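Putative hydrolase (Burkholderia cenocepacia, PDB 4X00) is a putative aryl esterase of the alpha/beta hydrolase fold, thought to hydrolyse ester bonds with a serine nucleophile. Local coordinates at residues V16-V26 with R89-S100. Sequence-based numbering, arbitrary orientation.
Sequences VTAPDGVVLAV and RWADDLAAIIES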
loop_
_atom_site.group_PDB
_atom_site.type_symbol
_atom_site.label_atom_id
_atom_site.label_comp_id
_atom_site.label_asym_id
_atom_site.label_seq_id
_atom_site.Cartn_x
_atom_site.Cartn_y
_atom_site.Cartn_z
ATOM N N VAL A 16 -5.156 -4.549 16.526
ATOM C CA VAL A 16 -6.570 -4.471 16.149
ATOM C C VAL A 16 -6.999 -5.841 15.622
ATOM O O VAL A 16 -6.336 -6.404 14.745
ATOM C CB VAL A 16 -6.803 -3.387 15.070
ATOM C CG1 VAL A 16 -8.238 -3.480 14.509
ATOM C CG2 VAL A 16 -6.539 -1.998 15.640
ATOM N N THR A 17 -8.083 -6.394 16.159
ATOM C CA THR A 17 -8.593 -7.653 15.635
ATOM C C THR A 17 -9.523 -7.446 14.447
ATOM O O THR A 17 -10.492 -6.705 14.542
ATOM C CB THR A 17 -9.336 -8.423 16.725
ATOM O OG1 THR A 17 -8.473 -8.566 17.857
ATOM C CG2 THR A 17 -9.765 -9.796 16.225
ATOM N N ALA A 18 -9.237 -8.101 13.331
ATOM C CA ALA A 18 -10.094 -8.023 12.146
ATOM C C ALA A 18 -11.320 -8.934 12.280
ATOM O O ALA A 18 -11.367 -9.803 13.155
ATOM C CB ALA A 18 -9.280 -8.392 10.894
ATOM N N PRO A 19 -12.321 -8.768 11.403
ATOM C CA PRO A 19 -13.554 -9.559 11.613
ATOM C C PRO A 19 -13.394 -11.083 11.474
ATOM O O PRO A 19 -14.239 -11.824 11.989
ATOM C CB PRO A 19 -14.501 -9.018 10.539
ATOM C CG PRO A 19 -13.959 -7.672 10.187
ATOM C CD PRO A 19 -12.488 -7.711 10.388
ATOM N N ASP A 20 -12.339 -11.544 10.806
ATOM C CA ASP A 20 -12.108 -12.978 10.699
ATOM C C ASP A 20 -11.156 -13.475 11.785
ATOM O O ASP A 20 -10.736 -14.639 11.770
ATOM C CB ASP A 20 -11.617 -13.382 9.280
ATOM C CG ASP A 20 -10.241 -12.858 8.934
ATOM O OD1 ASP A 20 -9.807 -11.883 9.568
ATOM O OD2 ASP A 20 -9.597 -13.428 8.012
ATOM N N GLY A 21 -10.829 -12.598 12.735
ATOM C CA GLY A 21 -10.039 -12.986 13.892
ATOM C C GLY A 21 -8.547 -12.731 13.739
ATOM O O GLY A 21 -7.810 -12.936 14.701
ATOM N N VAL A 22 -8.087 -12.307 12.556
ATOM C CA VAL A 22 -6.667 -12.029 12.347
ATOM C C VAL A 22 -6.294 -10.768 13.133
ATOM O O VAL A 22 -7.019 -9.777 13.091
ATOM C CB VAL A 22 -6.371 -11.866 10.842
ATOM C CG1 VAL A 22 -4.982 -11.301 10.581
ATOM C CG2 VAL A 22 -6.498 -13.226 10.173
ATOM N N VAL A 23 -5.195 -10.814 13.868
ATOM C CA VAL A 23 -4.752 -9.665 14.660
ATOM C C VAL A 23 -3.728 -8.836 13.880
ATOM O O VAL A 23 -2.726 -9.370 13.405
ATOM C CB VAL A 23 -4.147 -10.129 16.018
ATOM C CG1 VAL A 23 -3.566 -8.951 16.756
ATOM C CG2 VAL A 23 -5.220 -10.775 16.872
ATOM N N LEU A 24 -4.017 -7.560 13.715
ATOM C CA LEU A 24 -3.169 -6.642 12.968
ATOM C C LEU A 24 -2.311 -5.840 13.901
ATOM O O LEU A 24 -2.801 -5.329 14.903
ATOM C CB LEU A 24 -4.041 -5.709 12.145
ATOM C CG LEU A 24 -5.002 -6.446 11.217
ATOM C CD1 LEU A 24 -6.108 -5.503 10.738
ATOM C CD2 LEU A 24 -4.251 -7.130 10.067
ATOM N N ALA A 25 -1.032 -5.726 13.558
ATOM C CA ALA A 25 -0.090 -4.889 14.301
ATOM C C ALA A 25 -0.193 -3.462 13.774
ATOM O O ALA A 25 0.035 -3.231 12.591
ATOM C CB ALA A 25 1.323 -5.421 14.139
ATOM N N VAL A 26 -0.554 -2.530 14.651
ATOM C CA VAL A 26 -0.822 -1.144 14.295
ATOM C C VAL A 26 0.126 -0.210 15.044
ATOM O O VAL A 26 0.520 -0.473 16.196
ATOM C CB VAL A 26 -2.281 -0.782 14.623
ATOM C CG1 VAL A 26 -2.592 0.623 14.179
ATOM C CG2 VAL A 26 -3.228 -1.790 13.965
ATOM N N ARG A 89 -11.318 -9.623 2.528
ATOM C CA ARG A 89 -10.703 -9.799 3.846
ATOM C C ARG A 89 -9.734 -8.664 4.142
ATOM O O ARG A 89 -9.653 -8.176 5.277
ATOM C CB ARG A 89 -9.922 -11.113 3.964
ATOM C CG ARG A 89 -10.691 -12.352 3.842
ATOM C CD ARG A 89 -11.569 -12.535 5.050
ATOM N NE ARG A 89 -12.348 -13.709 4.777
ATOM C CZ ARG A 89 -12.029 -14.939 5.165
ATOM N NH1 ARG A 89 -10.970 -15.168 5.942
ATOM N NH2 ARG A 89 -12.815 -15.937 4.814
ATOM N N TRP A 90 -8.991 -8.248 3.122
ATOM C CA TRP A 90 -8.015 -7.179 3.317
ATOM C C TRP A 90 -8.733 -5.838 3.497
ATOM O O TRP A 90 -8.293 -4.984 4.264
ATOM C CB TRP A 90 -7.062 -7.076 2.130
ATOM C CG TRP A 90 -6.361 -8.362 1.702
ATOM C CD1 TRP A 90 -6.932 -9.468 1.156
ATOM C CD2 TRP A 90 -4.953 -8.617 1.730
ATOM N NE1 TRP A 90 -5.974 -10.404 0.851
ATOM C CE2 TRP A 90 -4.747 -9.904 1.194
ATOM C CE3 TRP A 90 -3.845 -7.879 2.155
ATOM C CZ2 TRP A 90 -3.472 -10.473 1.087
ATOM C CZ3 TRP A 90 -2.590 -8.435 2.039
ATOM C CH2 TRP A 90 -2.406 -9.708 1.499
ATOM N N ALA A 91 -9.802 -5.633 2.739
ATOM C CA ALA A 91 -10.620 -4.453 2.939
ATOM C C ALA A 91 -11.208 -4.409 4.340
ATOM O O ALA A 91 -11.295 -3.326 4.944
ATOM C CB ALA A 91 -11.737 -4.378 1.888
ATOM N N ASP A 92 -11.633 -5.567 4.853
ATOM C CA ASP A 92 -12.170 -5.614 6.217
ATOM C C ASP A 92 -11.101 -5.337 7.269
ATOM O O ASP A 92 -11.415 -4.765 8.317
ATOM C CB ASP A 92 -12.836 -6.961 6.503
ATOM C CG ASP A 92 -14.136 -7.161 5.737
ATOM O OD1 ASP A 92 -14.699 -6.208 5.142
ATOM O OD2 ASP A 92 -14.619 -8.305 5.748
ATOM N N ASP A 93 -9.851 -5.725 7.004
ATOM C CA ASP A 93 -8.760 -5.371 7.908
ATOM C C ASP A 93 -8.661 -3.846 8.008
ATOM O O ASP A 93 -8.556 -3.292 9.104
ATOM C CB ASP A 93 -7.390 -5.906 7.422
ATOM C CG ASP A 93 -7.282 -7.429 7.412
ATOM O OD1 ASP A 93 -8.063 -8.099 8.087
ATOM O OD2 ASP A 93 -6.358 -7.929 6.735
ATOM N N LEU A 94 -8.652 -3.177 6.851
ATOM C CA LEU A 94 -8.579 -1.727 6.814
ATOM C C LEU A 94 -9.795 -1.113 7.534
ATOM O O LEU A 94 -9.635 -0.192 8.347
ATOM C CB LEU A 94 -8.495 -1.244 5.379
ATOM C CG LEU A 94 -8.521 0.277 5.227
ATOM C CD1 LEU A 94 -7.371 0.956 6.000
ATOM C CD2 LEU A 94 -8.461 0.594 3.752
ATOM N N ALA A 95 -10.996 -1.642 7.285
ATOM C CA ALA A 95 -12.180 -1.108 7.944
ATOM C C ALA A 95 -12.072 -1.248 9.463
ATOM O O ALA A 95 -12.505 -0.371 10.209
ATOM C CB ALA A 95 -13.432 -1.802 7.435
ATOM N N ALA A 96 -11.493 -2.359 9.923
ATOM C CA ALA A 96 -11.362 -2.585 11.350
ATOM C C ALA A 96 -10.410 -1.570 11.978
ATOM O O ALA A 96 -10.649 -1.085 13.088
ATOM C CB ALA A 96 -10.888 -4.006 11.615
ATOM N N ILE A 97 -9.320 -1.264 11.285
ATOM C CA ILE A 97 -8.416 -0.223 11.775
ATOM C C ILE A 97 -9.074 1.157 11.779
ATOM O O ILE A 97 -8.951 1.875 12.763
ATOM C CB ILE A 97 -7.151 -0.252 10.968
ATOM C CG1 ILE A 97 -6.404 -1.516 11.439
ATOM C CG2 ILE A 97 -6.300 1.032 11.128
ATOM C CD1 ILE A 97 -5.311 -1.914 10.609
ATOM N N ILE A 98 -9.804 1.519 10.721
ATOM C CA ILE A 98 -10.534 2.793 10.712
ATOM C C ILE A 98 -11.475 2.869 11.906
ATOM O O ILE A 98 -11.555 3.890 12.592
ATOM C CB ILE A 98 -11.313 2.971 9.394
ATOM C CG1 ILE A 98 -10.304 3.138 8.247
ATOM C CG2 ILE A 98 -12.271 4.169 9.477
ATOM C CD1 ILE A 98 -10.898 3.085 6.857
ATOM N N GLU A 99 -12.161 1.772 12.196
ATOM C CA GLU A 99 -13.101 1.772 13.324
ATOM C C GLU A 99 -12.406 1.826 14.684
ATOM O O GLU A 99 -12.787 2.615 15.562
ATOM C CB GLU A 99 -14.008 0.547 13.255
ATOM C CG GLU A 99 -15.039 0.679 12.158
ATOM C CD GLU A 99 -16.003 -0.494 12.080
ATOM O OE1 GLU A 99 -16.419 -1.023 13.145
ATOM O OE2 GLU A 99 -16.351 -0.881 10.937
ATOM N N SER A 100 -11.388 0.992 14.863
ATOM C CA SER A 100 -10.774 0.840 16.176
ATOM C C SER A 100 -10.058 2.110 16.604
ATOM O O SER A 100 -10.061 2.479 17.782
ATOM C CB SER A 100 -9.806 -0.341 16.175
ATOM O OG SER A 100 -9.381 -0.627 17.498
#
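The N-terminal beta hairpin of this alpha/beta hydrolase fold, strands 12-17 and 23-30 joined by a type I turn from Ala18 to Gly21, packs at the edge of the central sheet against helix 87-100. Val16, Leu24 and Val26 all point toward the helix and are buried, so branched aliphatic side chains suit that face. Ile97 lies with CG1 anti to its carbonyl carbon (chi1 -73°) and extends CD1 to Leu24 CD1 at 3.7 Å; Val26 CG2 meets the same Ile97 CD1 tip to tip at 4.0 Å. Val16 divides its two methyls: CG1 rests 4.0 Å from Ala96 CB, while CG2 faces Ser100. Small Ala96 lets the chain of Thr17 and Ala18 pass close over the helix, and the rigid ring of Pro19 lies obliquely across Asp92, Pro19 CG 3.9 Å from Asp92 CB.

Asp20 of the turn builds the polar part with Asp93 and Arg89. Asp93 crosses Leu24 at about a right angle, Leu24 CD1 3.6 Å from Asp93 CB, and Asp93 OD2 forms a salt bridge with Arg70. Arg70 also binds Asp20 OD1, which probably eases the proximity of the two acids. Asp20 OD2 receives Arg89 NH1 on its anti side at 3.0 Å, a salt bridge whose hydrogen bond is bent, 143° at the hydrogen, with carboxylate and guanidinium planes 76° apart.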